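Local coordinates for Alpha/beta fold hydrolase (Pseudomonas aeruginosa, PDB 6I8W), which acts as a membrane-bound phospholipase A that degrades membrane phospholipids and is regarded as a bacterial virulence factor, at residues 51-56 with 73-78; 241-246 with 270-275; 196-201 with 257-262; 184-189 with 217-222. All coordinates share one frame; numbering follows the deposited sequence. Where two conformers were deposited one is given.

Interaction 1 (51-56 with 73-78); sequences EIAYLE and ADKDNW. With MYR (myristic acid), chain C.
Lys75 lays its aliphatic chain against Leu55 and the backbone of Tyr54, joining strand 50-57 of the alpha/beta-hydrolase sheet to the loop that follows strand 64-68. The contact is almost wholly apolar and no hydrogen bond passes between 51-56 and 73-78. Lys75 CD does most of the touching: it lies 3.7 Å from Leu55 CG and equally close to Tyr54 CA, while CG and CE press on the same leucine, one toward CD1 and the other toward CD2. The two side chains cross at about a right angle. Lys75 starts out with CG between the backbone N and the carbonyl carbon (chi1 61°) and stays extended until a bend at chi4 (-59°), beyond which NZ comes 4.2 Å from Ala53 CB.

Charges sit at the margins of this apolar patch. Lys75 NZ forms a salt bridge with Asp95, so the methylenes pack against the strand while the ammonium is satisfied beyond it. Asp76 approaches Leu55 with a carboxylate oxygen, OD1 to CD1 at 3.8 Å; its two oxygens pair with Arg35 and Arg31 of the long N-terminal helix 3-38, which ties the loop to that helix.

Within the loop, Asp74 OD1 accepts the backbone N-H of Asp76 in an Asx turn, leading into the 3-10 turn 75-78. On the side remote from the strand the loop meets the bound myristic acid: Asp76 CB lies 4.1 Å from its terminal C14, and Asn77 OD1 lies 3.2 Å from C3.

Interaction 2 (241-246 with 270-275); sequences PELPKI and RPLLKR. With CO2 (carbon dioxide), chain G.
The backbones come together at Pro244 and Leu272, whose CA atoms lie 5.3 Å apart where the 3-10 turn 243-245 passes the loop before strand 276-281. Leu272 O faces Pro244 and receives a CA-H...O contact from it, 3.2 Å from Pro244 CA. A water bridges the two backbones, which share no clear direct hydrogen bond: it donates to Leu243 O and Ile246 O and accepts from Lys274 N, each within 2.8 Å.

The side chains pack as a small leucine cluster. Leu243 CB sits 4.0 Å from Leu272 CB on one hand and as near to Leu273 CD2 on the other, and Leu273 CD2 also reaches Ile246 CD1. Lys274 runs its methylenes past Ile246 O, with CD 3.6 Å from that oxygen; CE comes to 3.3 Å of Pro244 O, and the bend beyond it at chi4 (-53°) sets the direction of NZ. Carbon dioxide lies at the outer margin, its O2 3.4 Å from Leu272 O, in a pocket lined by Pro271, Leu272, Leu273 and Lys274.

In the fold, this is packing between two connections at one edge of the sheet: the loop 241-246 leads from helix 208-234 to strand 250-255, and the loop 270-275 leads from helix 265-269 to the edge strand 276-281. Leu273 reaches Thr250 and Leu252 of strand 250-255, while Ile246 rests on Ala148 of helix 138-149.

Interaction 3 (196-201 with 257-262); sequences LDFVFV and RDRVLD. With BOG (octyl beta-D-glucopyranoside), chain D.
Phe198, near the end of helix 191-199, packs on Arg259 and Val260 in the loop after strand 250-255, a loop that in alpha/beta hydrolases commonly carries the triad acid. From CB the ring is carried with CG anti to the backbone N (chi1 -167°), toward the loop. Along one side, CD2 and then CE2 meet Val260 CG2, the latter at 3.6 Å; at the tip, CZ lies 4.0 Å from Arg259 O. On the other side CD1 has Arg259 NH2 at the ring edge, near the ring plane, with the guanidinium turned 75° to it. Arg259 was modelled in two conformers, so this last approach is less certain; its NE pairs with Glu172.

Val199 CG1 adds to the packing on Val260 CG2, and Val201 CG2 touches Arg257 CB. A water joins the backbones, donating to Phe198 O and accepting from Arg259 N. Phe200 CE2 lies 3.7 Å from C7' of the bound octyl glucoside.

Asp258 OD2 is hydrogen-bonded to His286 ND1, consistent with a Ser-His-Asp triad. The other oxygen, OD1, accepts two backbone N-H groups, an Asx motif: Val260 N at 2.8 Å, which closes the Asx turn, and Leu261 N at 2.9 Å.

Interaction 4 (184-189 with 217-222); sequences LVVRQP and RAVAAS
Val219 overlaps the backbone of 187-189, its CG2 3.7 Å from Pro189 N and equally near to Gln188 C. Its CG1, set anti to the backbone N, leans on Arg187 O at 3.5 Å, so the two branches straddle successive peptide groups of the loop. Pro189 adds its CD to the same patch, against CG2.

Val186 is the other centre of the contact. Its CB rests 3.9 Å from Ala218 CB, and its CG1 approaches Val219 CG2. Its carbonyl oxygen faces the helix and takes a nearly straight CA-H...O contact from Val219 CA (3.3 Å, 163° at the hydrogen), with Ser222 CB beside it. The peptide nitrogen of Val186 is joined to the helix by a water that accepts from it and donates to Ala218 O.

Both segments belong to the helical insertion between strands 154-160 and 250-255, where alpha/beta hydrolases commonly carry a cap: 217-222 lies in the long helix 208-234, whereas residues 184-189 form the irregular chain between helices 172-177 and 191-199. Val186 also touches Phe192 and Leu195 of helix 191-199, and so lies between helices 191-199 and 208-234.

Farther along the helix, Val185 CG1 packs on Ser222 CB and Ser222 O. The same methyl lies 3.6 Å above the plane of the Arg187 guanidinium, offset toward its rim. Ser222 OG, held between its backbone N and carbonyl carbon (chi1 60°), turns back into its own helix and donates to Val219 O at 2.6 Å, in the carbonyl plane on a lone pair; Ser222 N shares that acceptor.

Interactions 3 and 4 meet directly, where the inserted helical region, probably a cap, packs on the loop after strand 250-255: Leu184 sets CD2 4.2 Å from Phe198 CD2 and CD1 equally far from Val260 CG1. Interaction 1 approaches from the sheet side, its nearest atoms about 5 Å from interaction 4 and about 7 Å from interaction 3. The bound myristic acid lies among these three: it touches 73-78, comes about 5 Å from the side chain of Val199 and about 9 Å from that of Ala218. Asp258, with His286 and Ser137 consistent with a catalytic triad, would place interaction 3 beside the active site. Interaction 2 stands apart, its centre about 36 Å from that of interaction 4.

Interaction 1 (51-56 with 73-78)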
# COMPACT_ATOMS: atom_id res chain seq x y z
N GLU A 51 -8.68 -6.00 14.54
CA GLU A 51 -8.91 -4.57 14.38
C GLU A 51 -8.27 -4.10 13.09
O GLU A 51 -7.07 -4.24 12.89
CB GLU A 51 -8.37 -3.77 15.56
CG GLU A 51 -8.62 -2.28 15.42
CD GLU A 51 -8.60 -1.56 16.75
OE1 GLU A 51 -8.68 -2.24 17.80
OE2 GLU A 51 -8.50 -0.32 16.76
N ILE A 52 -9.09 -3.56 12.21
CA ILE A 52 -8.58 -3.03 10.96
C ILE A 52 -8.72 -1.51 10.96
O ILE A 52 -9.83 -1.00 11.02
CB ILE A 52 -9.30 -3.65 9.78
CG1 ILE A 52 -9.07 -5.17 9.80
CG2 ILE A 52 -8.84 -2.99 8.46
CD1 ILE A 52 -9.48 -5.86 8.51
N ALA A 53 -7.58 -0.82 10.93
CA ALA A 53 -7.57 0.63 10.85
C ALA A 53 -7.78 1.06 9.40
O ALA A 53 -7.29 0.40 8.47
CB ALA A 53 -6.24 1.21 11.39
N TYR A 54 -8.51 2.15 9.19
CA TYR A 54 -8.69 2.63 7.83
C TYR A 54 -8.93 4.12 7.79
O TYR A 54 -9.29 4.73 8.79
CB TYR A 54 -9.84 1.88 7.13
CG TYR A 54 -11.25 2.07 7.69
CD1 TYR A 54 -11.68 1.34 8.79
CD2 TYR A 54 -12.15 2.97 7.10
CE1 TYR A 54 -12.98 1.49 9.31
CE2 TYR A 54 -13.46 3.12 7.61
CZ TYR A 54 -13.86 2.38 8.71
OH TYR A 54 -15.13 2.53 9.21
N LEU A 55 -8.68 4.69 6.62
CA LEU A 55 -9.02 6.08 6.36
C LEU A 55 -10.26 6.11 5.49
O LEU A 55 -10.48 5.22 4.66
CB LEU A 55 -7.88 6.79 5.65
CG LEU A 55 -6.57 6.88 6.43
CD1 LEU A 55 -5.49 7.50 5.57
CD2 LEU A 55 -6.76 7.66 7.73
N GLU A 56 -11.07 7.15 5.68
CA GLU A 56 -12.27 7.33 4.88
C GLU A 56 -12.53 8.81 4.57
O GLU A 56 -12.26 9.68 5.40
CB GLU A 56 -13.47 6.73 5.62
CG GLU A 56 -14.77 6.78 4.84
CD GLU A 56 -15.95 6.27 5.65
OE1 GLU A 56 -15.83 6.22 6.89
OE2 GLU A 56 -16.98 5.93 5.05
N ALA A 73 4.04 -1.41 3.73
CA ALA A 73 3.45 -0.07 3.66
C ALA A 73 2.20 0.05 4.53
O ALA A 73 1.93 -0.81 5.37
CB ALA A 73 3.10 0.29 2.17
N ASP A 74 1.42 1.11 4.34
CA ASP A 74 0.18 1.30 5.09
C ASP A 74 -0.73 2.26 4.34
O ASP A 74 -0.41 2.73 3.24
CB ASP A 74 0.45 1.79 6.52
CG ASP A 74 1.22 3.12 6.58
OD1 ASP A 74 0.95 4.03 5.78
OD2 ASP A 74 2.09 3.26 7.45
N LYS A 75 -1.87 2.57 4.95
CA LYS A 75 -2.90 3.38 4.30
C LYS A 75 -2.41 4.80 3.99
O LYS A 75 -2.94 5.45 3.08
CB LYS A 75 -4.16 3.43 5.17
CG LYS A 75 -3.97 4.05 6.54
CD LYS A 75 -5.12 3.67 7.47
CE LYS A 75 -4.98 4.31 8.84
NZ LYS A 75 -3.71 3.92 9.51
N ASP A 76 -1.41 5.28 4.72
CA ASP A 76 -0.91 6.65 4.45
C ASP A 76 -0.13 6.75 3.13
O ASP A 76 0.16 7.85 2.68
CB ASP A 76 -0.04 7.16 5.60
CG ASP A 76 -0.85 7.54 6.83
OD1 ASP A 76 -1.94 8.12 6.69
OD2 ASP A 76 -0.38 7.27 7.96
N ASN A 77 0.21 5.61 2.50
CA ASN A 77 0.76 5.64 1.13
C ASN A 77 -0.16 6.35 0.13
O ASN A 77 0.29 6.82 -0.91
CB ASN A 77 0.99 4.22 0.61
CG ASN A 77 2.41 3.72 0.82
OD1 ASN A 77 2.92 2.94 0.02
ND2 ASN A 77 3.06 4.17 1.89
N TRP A 78 -1.45 6.40 0.44
CA TRP A 78 -2.46 6.86 -0.51
C TRP A 78 -2.90 8.31 -0.39
O TRP A 78 -3.74 8.74 -1.18
CB TRP A 78 -3.71 5.97 -0.39
CG TRP A 78 -3.46 4.52 -0.73
CD1 TRP A 78 -3.33 3.46 0.14
CD2 TRP A 78 -3.31 3.99 -2.05
NE1 TRP A 78 -3.10 2.29 -0.58
CE2 TRP A 78 -3.09 2.60 -1.92
CE3 TRP A 78 -3.36 4.55 -3.34
CZ2 TRP A 78 -2.92 1.77 -3.04
CZ3 TRP A 78 -3.18 3.74 -4.42
CH2 TRP A 78 -2.97 2.36 -4.27
C1 MYR C . 6.08 -0.92 -1.15
O1 MYR C . 4.90 -0.84 -1.58
O2 MYR C . 6.77 -1.96 -1.28
C2 MYR C . 6.71 0.30 -0.51
C3 MYR C . 5.71 1.45 -0.48
C4 MYR C . 6.39 2.78 -0.17
C5 MYR C . 6.93 2.84 1.25
C6 MYR C . 7.37 4.26 1.58
C7 MYR C . 6.56 4.86 2.72
C8 MYR C . 6.22 6.32 2.44
C9 MYR C . 6.33 7.19 3.69
C10 MYR C . 4.95 7.61 4.18
C11 MYR C . 5.03 8.73 5.22
C12 MYR C . 3.71 8.85 5.97
C13 MYR C . 3.48 10.28 6.42
C14 MYR C . 2.03 10.66 6.23

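Interaction 2 (241-246 with 270-275)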
# COMPACT_ATOMS: atom_id res chain seq x y z
N PRO A 241 -3.33 -17.93 -13.82
CA PRO A 241 -4.59 -18.68 -14.02
C PRO A 241 -5.85 -17.94 -13.54
O PRO A 241 -6.95 -18.41 -13.81
CB PRO A 241 -4.38 -19.95 -13.18
CG PRO A 241 -2.91 -20.00 -12.86
CD PRO A 241 -2.50 -18.56 -12.78
N GLU A 242 -5.71 -16.85 -12.80
CA GLU A 242 -6.86 -16.18 -12.20
C GLU A 242 -7.37 -14.98 -13.00
O GLU A 242 -8.58 -14.71 -13.02
CB GLU A 242 -6.53 -15.73 -10.76
CG GLU A 242 -5.90 -16.82 -9.86
CD GLU A 242 -6.71 -18.11 -9.80
OE1 GLU A 242 -7.96 -18.02 -9.82
OE2 GLU A 242 -6.10 -19.20 -9.71
N LEU A 243 -6.46 -14.26 -13.64
CA LEU A 243 -6.82 -13.06 -14.39
C LEU A 243 -7.96 -13.26 -15.41
O LEU A 243 -8.82 -12.39 -15.53
CB LEU A 243 -5.59 -12.50 -15.11
CG LEU A 243 -4.48 -12.03 -14.17
CD1 LEU A 243 -3.25 -11.64 -14.95
CD2 LEU A 243 -4.98 -10.86 -13.35
N PRO A 244 -7.99 -14.40 -16.14
CA PRO A 244 -9.12 -14.56 -17.08
C PRO A 244 -10.49 -14.63 -16.41
O PRO A 244 -11.49 -14.47 -17.10
CB PRO A 244 -8.80 -15.88 -17.80
CG PRO A 244 -7.32 -16.02 -17.70
CD PRO A 244 -6.99 -15.47 -16.33
N LYS A 245 -10.55 -14.86 -15.10
CA LYS A 245 -11.82 -14.92 -14.38
C LYS A 245 -12.36 -13.52 -14.05
O LYS A 245 -13.52 -13.36 -13.68
CB LYS A 245 -11.68 -15.71 -13.09
CG LYS A 245 -11.28 -17.17 -13.29
CD LYS A 245 -10.97 -17.83 -11.95
CE LYS A 245 -10.43 -19.24 -12.15
NZ LYS A 245 -9.94 -19.81 -10.86
N ILE A 246 -11.51 -12.51 -14.17
CA ILE A 246 -11.91 -11.16 -13.83
C ILE A 246 -12.86 -10.59 -14.89
O ILE A 246 -12.55 -10.61 -16.09
CB ILE A 246 -10.68 -10.26 -13.65
CG1 ILE A 246 -9.84 -10.77 -12.48
CG2 ILE A 246 -11.08 -8.78 -13.45
CD1 ILE A 246 -8.59 -9.98 -12.23
N ARG A 270 -1.82 -8.50 -19.92
CA ARG A 270 -2.69 -7.92 -20.94
C ARG A 270 -3.49 -8.97 -21.74
O ARG A 270 -4.72 -8.87 -21.79
CB ARG A 270 -1.85 -7.02 -21.85
CG ARG A 270 -2.62 -6.02 -22.63
CD ARG A 270 -1.66 -5.02 -23.23
NE ARG A 270 -2.10 -4.61 -24.55
CZ ARG A 270 -1.28 -4.22 -25.52
NH1 ARG A 270 0.03 -4.19 -25.31
NH2 ARG A 270 -1.78 -3.86 -26.69
N PRO A 271 -2.82 -10.00 -22.33
CA PRO A 271 -3.56 -11.04 -23.07
C PRO A 271 -4.54 -11.84 -22.21
O PRO A 271 -5.43 -12.50 -22.75
CB PRO A 271 -2.46 -11.98 -23.58
CG PRO A 271 -1.20 -11.23 -23.46
CD PRO A 271 -1.38 -10.29 -22.31
N LEU A 272 -4.33 -11.84 -20.90
CA LEU A 272 -5.11 -12.70 -20.01
C LEU A 272 -6.34 -12.00 -19.46
O LEU A 272 -7.19 -12.64 -18.84
CB LEU A 272 -4.22 -13.20 -18.85
CG LEU A 272 -2.96 -13.98 -19.22
CD1 LEU A 272 -2.12 -14.26 -17.98
CD2 LEU A 272 -3.29 -15.29 -19.94
N LEU A 273 -6.45 -10.69 -19.69
CA LEU A 273 -7.57 -9.91 -19.16
C LEU A 273 -8.62 -9.62 -20.23
O LEU A 273 -8.29 -9.30 -21.36
CB LEU A 273 -7.06 -8.58 -18.57
CG LEU A 273 -6.27 -8.70 -17.27
CD1 LEU A 273 -5.48 -7.43 -17.03
CD2 LEU A 273 -7.22 -8.98 -16.11
N LYS A 274 -9.89 -9.72 -19.84
CA LYS A 274 -10.99 -9.44 -20.77
C LYS A 274 -11.02 -7.97 -21.17
O LYS A 274 -11.22 -7.64 -22.34
CB LYS A 274 -12.34 -9.83 -20.15
CG LYS A 274 -12.50 -11.31 -19.83
CD LYS A 274 -13.89 -11.61 -19.28
CE LYS A 274 -14.00 -13.05 -18.77
NZ LYS A 274 -13.58 -14.05 -19.79
N ARG A 275 -10.81 -7.09 -20.20
CA ARG A 275 -10.93 -5.65 -20.43
C ARG A 275 -9.78 -4.84 -19.85
O ARG A 275 -9.97 -4.09 -18.89
CB ARG A 275 -12.26 -5.14 -19.86
CG ARG A 275 -13.51 -5.83 -20.45
CD ARG A 275 -14.78 -5.24 -19.84
NE ARG A 275 -14.85 -3.79 -20.00
CZ ARG A 275 -15.79 -3.02 -19.46
NH1 ARG A 275 -16.75 -3.57 -18.72
NH2 ARG A 275 -15.76 -1.71 -19.63
C CO2 G . -9.21 -13.20 -22.24
O1 CO2 G . -9.63 -12.45 -22.99
O2 CO2 G . -8.79 -13.94 -21.50
O HOH W 1 -10.14 -10.73 -17.19

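Interaction 3 (196-201 with 257-262)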
# COMPACT_ATOMS: atom_id res chain seq x y z
N LEU A 196 14.03 3.72 0.27
CA LEU A 196 13.51 4.85 -0.50
C LEU A 196 14.16 4.94 -1.89
O LEU A 196 13.47 5.14 -2.90
CB LEU A 196 13.72 6.16 0.26
CG LEU A 196 13.14 6.25 1.67
CD1 LEU A 196 13.52 7.56 2.32
CD2 LEU A 196 11.63 6.08 1.64
N ASP A 197 15.49 4.79 -1.94
CA ASP A 197 16.23 4.81 -3.22
C ASP A 197 15.78 3.67 -4.13
O ASP A 197 15.80 3.79 -5.36
CB ASP A 197 17.75 4.72 -2.99
CG ASP A 197 18.31 5.92 -2.26
OD1 ASP A 197 17.62 6.96 -2.20
OD2 ASP A 197 19.45 5.83 -1.74
N PHE A 198 15.36 2.58 -3.52
CA PHE A 198 14.98 1.37 -4.25
C PHE A 198 13.61 1.50 -4.94
O PHE A 198 13.38 0.90 -6.00
CB PHE A 198 14.97 0.17 -3.31
CG PHE A 198 14.89 -1.15 -4.00
CD1 PHE A 198 15.91 -1.56 -4.86
CD2 PHE A 198 13.84 -2.02 -3.76
CE1 PHE A 198 15.85 -2.79 -5.49
CE2 PHE A 198 13.78 -3.25 -4.38
CZ PHE A 198 14.79 -3.64 -5.25
N VAL A 199 12.70 2.27 -4.35
CA VAL A 199 11.33 2.34 -4.89
C VAL A 199 11.01 3.67 -5.57
O VAL A 199 10.00 3.76 -6.27
CB VAL A 199 10.27 2.07 -3.78
CG1 VAL A 199 10.49 0.70 -3.11
CG2 VAL A 199 10.28 3.19 -2.76
N PHE A 200 11.84 4.69 -5.37
CA PHE A 200 11.64 6.00 -6.02
C PHE A 200 12.69 6.33 -7.08
O PHE A 200 13.89 6.15 -6.85
CB PHE A 200 11.67 7.15 -5.00
CG PHE A 200 10.51 7.16 -4.06
CD1 PHE A 200 9.24 7.51 -4.50
CD2 PHE A 200 10.70 6.86 -2.71
CE1 PHE A 200 8.17 7.54 -3.61
CE2 PHE A 200 9.64 6.90 -1.82
CZ PHE A 200 8.37 7.23 -2.27
N VAL A 201 12.26 6.87 -8.21
CA VAL A 201 13.21 7.51 -9.10
C VAL A 201 13.49 8.92 -8.59
O VAL A 201 14.64 9.28 -8.34
CB VAL A 201 12.69 7.54 -10.56
CG1 VAL A 201 13.65 8.35 -11.44
CG2 VAL A 201 12.53 6.11 -11.07
N ARG A 257 10.44 2.47 -14.61
CA ARG A 257 11.73 2.10 -14.02
C ARG A 257 11.59 1.39 -12.66
O ARG A 257 12.52 1.39 -11.85
CB ARG A 257 12.61 3.34 -13.88
CG ARG A 257 12.91 4.02 -15.23
CD ARG A 257 13.86 5.19 -15.08
NE ARG A 257 15.19 4.77 -14.64
CZ ARG A 257 16.17 5.62 -14.33
NH1 ARG A 257 15.96 6.93 -14.40
NH2 ARG A 257 17.35 5.16 -13.94
N ASP A 258 10.42 0.80 -12.44
CA ASP A 258 10.14 -0.02 -11.26
C ASP A 258 11.23 -1.09 -11.12
O ASP A 258 11.41 -1.91 -12.00
CB ASP A 258 8.75 -0.68 -11.39
CG ASP A 258 8.30 -1.39 -10.12
OD1 ASP A 258 9.14 -1.79 -9.29
OD2 ASP A 258 7.07 -1.57 -9.97
N ARG A 259 11.96 -1.04 -10.01
CA ARG A 259 13.05 -2.00 -9.78
C ARG A 259 12.57 -3.19 -8.96
O ARG A 259 13.24 -4.24 -8.89
CB ARG A 259 14.23 -1.32 -9.09
CG ARG A 259 15.01 -0.37 -9.99
CD ARG A 259 15.73 0.71 -9.19
NE ARG A 259 16.76 0.20 -8.29
CZ ARG A 259 17.55 0.98 -7.56
NH1 ARG A 259 17.41 2.30 -7.65
NH2 ARG A 259 18.48 0.46 -6.76
N VAL A 260 11.40 -3.04 -8.33
CA VAL A 260 10.86 -4.07 -7.45
C VAL A 260 10.11 -5.15 -8.24
O VAL A 260 10.32 -6.34 -8.04
CB VAL A 260 9.90 -3.44 -6.42
CG1 VAL A 260 9.48 -4.47 -5.37
CG2 VAL A 260 10.56 -2.24 -5.76
N LEU A 261 9.23 -4.72 -9.12
CA LEU A 261 8.45 -5.61 -9.98
C LEU A 261 8.51 -5.06 -11.40
O LEU A 261 8.28 -3.87 -11.63
CB LEU A 261 7.00 -5.72 -9.50
CG LEU A 261 6.81 -6.22 -8.07
CD1 LEU A 261 5.34 -6.11 -7.70
CD2 LEU A 261 7.30 -7.64 -7.93
N ASP A 262 8.84 -5.92 -12.36
CA ASP A 262 9.24 -5.41 -13.66
C ASP A 262 8.07 -5.02 -14.55
O ASP A 262 7.04 -5.68 -14.56
CB ASP A 262 10.11 -6.42 -14.39
CG ASP A 262 10.92 -5.78 -15.48
OD1 ASP A 262 11.94 -5.14 -15.13
OD2 ASP A 262 10.51 -5.85 -16.66
C1 BOG D . 6.54 16.90 4.12
O1 BOG D . 6.38 15.56 3.66
C2 BOG D . 7.28 17.67 3.02
O2 BOG D . 8.68 17.41 3.16
C3 BOG D . 7.05 19.18 3.03
O3 BOG D . 7.60 19.81 1.86
C4 BOG D . 5.55 19.41 3.09
O4 BOG D . 5.24 20.81 2.96
C5 BOG D . 5.10 18.84 4.43
O5 BOG D . 5.24 17.41 4.44
C6 BOG D . 3.67 19.24 4.81
O6 BOG D . 2.74 18.19 4.53
C1' BOG D . 5.78 14.69 4.62
C2' BOG D . 5.34 13.42 3.91
C3' BOG D . 6.29 13.12 2.76
C4' BOG D . 6.07 11.74 2.18
C5' BOG D . 7.42 11.15 1.80
C6' BOG D . 7.26 9.91 0.92
C7' BOG D . 8.50 9.04 1.00
C8' BOG D . 9.73 9.85 0.65
O HOH W 2 11.63 1.13 -8.04
O HOH W 3 15.09 4.15 -8.24

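Interaction 4 (184-189 with 217-222)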
# COMPACT_ATOMS: atom_id res chain seq x y z
N LEU A 184 13.32 -4.50 0.96
CA LEU A 184 11.99 -4.19 1.50
C LEU A 184 11.91 -4.46 3.00
O LEU A 184 10.97 -4.03 3.66
CB LEU A 184 10.90 -4.96 0.76
CG LEU A 184 10.82 -4.78 -0.76
CD1 LEU A 184 9.61 -5.52 -1.33
CD2 LEU A 184 10.78 -3.32 -1.16
N VAL A 185 12.89 -5.18 3.53
CA VAL A 185 12.96 -5.44 4.96
C VAL A 185 14.13 -4.65 5.53
O VAL A 185 15.29 -4.94 5.25
CB VAL A 185 13.13 -6.94 5.27
CG1 VAL A 185 13.29 -7.14 6.76
CG2 VAL A 185 11.93 -7.74 4.77
N VAL A 186 13.82 -3.64 6.34
CA VAL A 186 14.80 -2.68 6.82
C VAL A 186 15.35 -3.12 8.18
O VAL A 186 14.70 -2.92 9.21
CB VAL A 186 14.18 -1.28 6.92
CG1 VAL A 186 15.21 -0.26 7.34
CG2 VAL A 186 13.57 -0.88 5.57
N ARG A 187 16.55 -3.71 8.18
CA ARG A 187 17.15 -4.27 9.40
C ARG A 187 17.88 -3.23 10.25
O ARG A 187 17.90 -3.31 11.48
CB ARG A 187 18.14 -5.39 9.04
CG ARG A 187 17.57 -6.47 8.14
CD ARG A 187 16.64 -7.37 8.91
NE ARG A 187 16.31 -8.57 8.15
CZ ARG A 187 15.67 -9.62 8.66
NH1 ARG A 187 15.29 -9.61 9.94
NH2 ARG A 187 15.40 -10.68 7.90
N GLN A 188 18.51 -2.28 9.57
CA GLN A 188 19.30 -1.23 10.20
C GLN A 188 18.81 0.14 9.75
O GLN A 188 18.31 0.26 8.64
CB GLN A 188 20.79 -1.40 9.87
CG GLN A 188 21.39 -2.73 10.26
CD GLN A 188 21.81 -2.74 11.72
OE1 GLN A 188 20.99 -2.91 12.62
NE2 GLN A 188 23.10 -2.54 11.95
N PRO A 189 18.99 1.16 10.60
CA PRO A 189 18.44 2.49 10.32
C PRO A 189 18.94 3.06 8.98
O PRO A 189 18.17 3.77 8.32
CB PRO A 189 18.95 3.33 11.50
CG PRO A 189 19.20 2.33 12.60
CD PRO A 189 19.71 1.12 11.89
N ARG A 217 10.83 3.15 12.95
CA ARG A 217 9.62 2.34 12.91
C ARG A 217 9.78 1.13 11.98
O ARG A 217 9.29 0.05 12.29
CB ARG A 217 8.43 3.19 12.47
CG ARG A 217 8.05 4.26 13.49
CD ARG A 217 7.07 5.27 12.89
NE ARG A 217 5.87 4.62 12.37
CZ ARG A 217 4.80 4.31 13.09
NH1 ARG A 217 4.78 4.59 14.39
NH2 ARG A 217 3.76 3.72 12.52
N ALA A 218 10.45 1.33 10.85
CA ALA A 218 10.67 0.24 9.89
C ALA A 218 11.58 -0.84 10.48
O ALA A 218 11.34 -2.04 10.28
CB ALA A 218 11.26 0.79 8.59
N VAL A 219 12.62 -0.43 11.20
CA VAL A 219 13.49 -1.39 11.87
C VAL A 219 12.70 -2.20 12.90
O VAL A 219 12.82 -3.42 12.96
CB VAL A 219 14.69 -0.69 12.57
CG1 VAL A 219 15.47 -1.68 13.45
CG2 VAL A 219 15.62 -0.04 11.54
N ALA A 220 11.88 -1.52 13.69
CA ALA A 220 11.10 -2.20 14.72
C ALA A 220 10.13 -3.22 14.11
O ALA A 220 9.84 -4.24 14.71
CB ALA A 220 10.35 -1.19 15.57
N ALA A 221 9.67 -2.96 12.89
CA ALA A 221 8.72 -3.85 12.23
C ALA A 221 9.40 -4.96 11.42
O ALA A 221 8.72 -5.85 10.91
CB ALA A 221 7.80 -3.03 11.31
N SER A 222 10.72 -4.91 11.31
CA SER A 222 11.43 -5.71 10.31
C SER A 222 11.34 -7.23 10.54
O SER A 222 11.20 -7.99 9.59
CB SER A 222 12.90 -5.28 10.22
OG SER A 222 13.59 -5.45 11.45
O HOH W 4 11.03 -3.45 7.72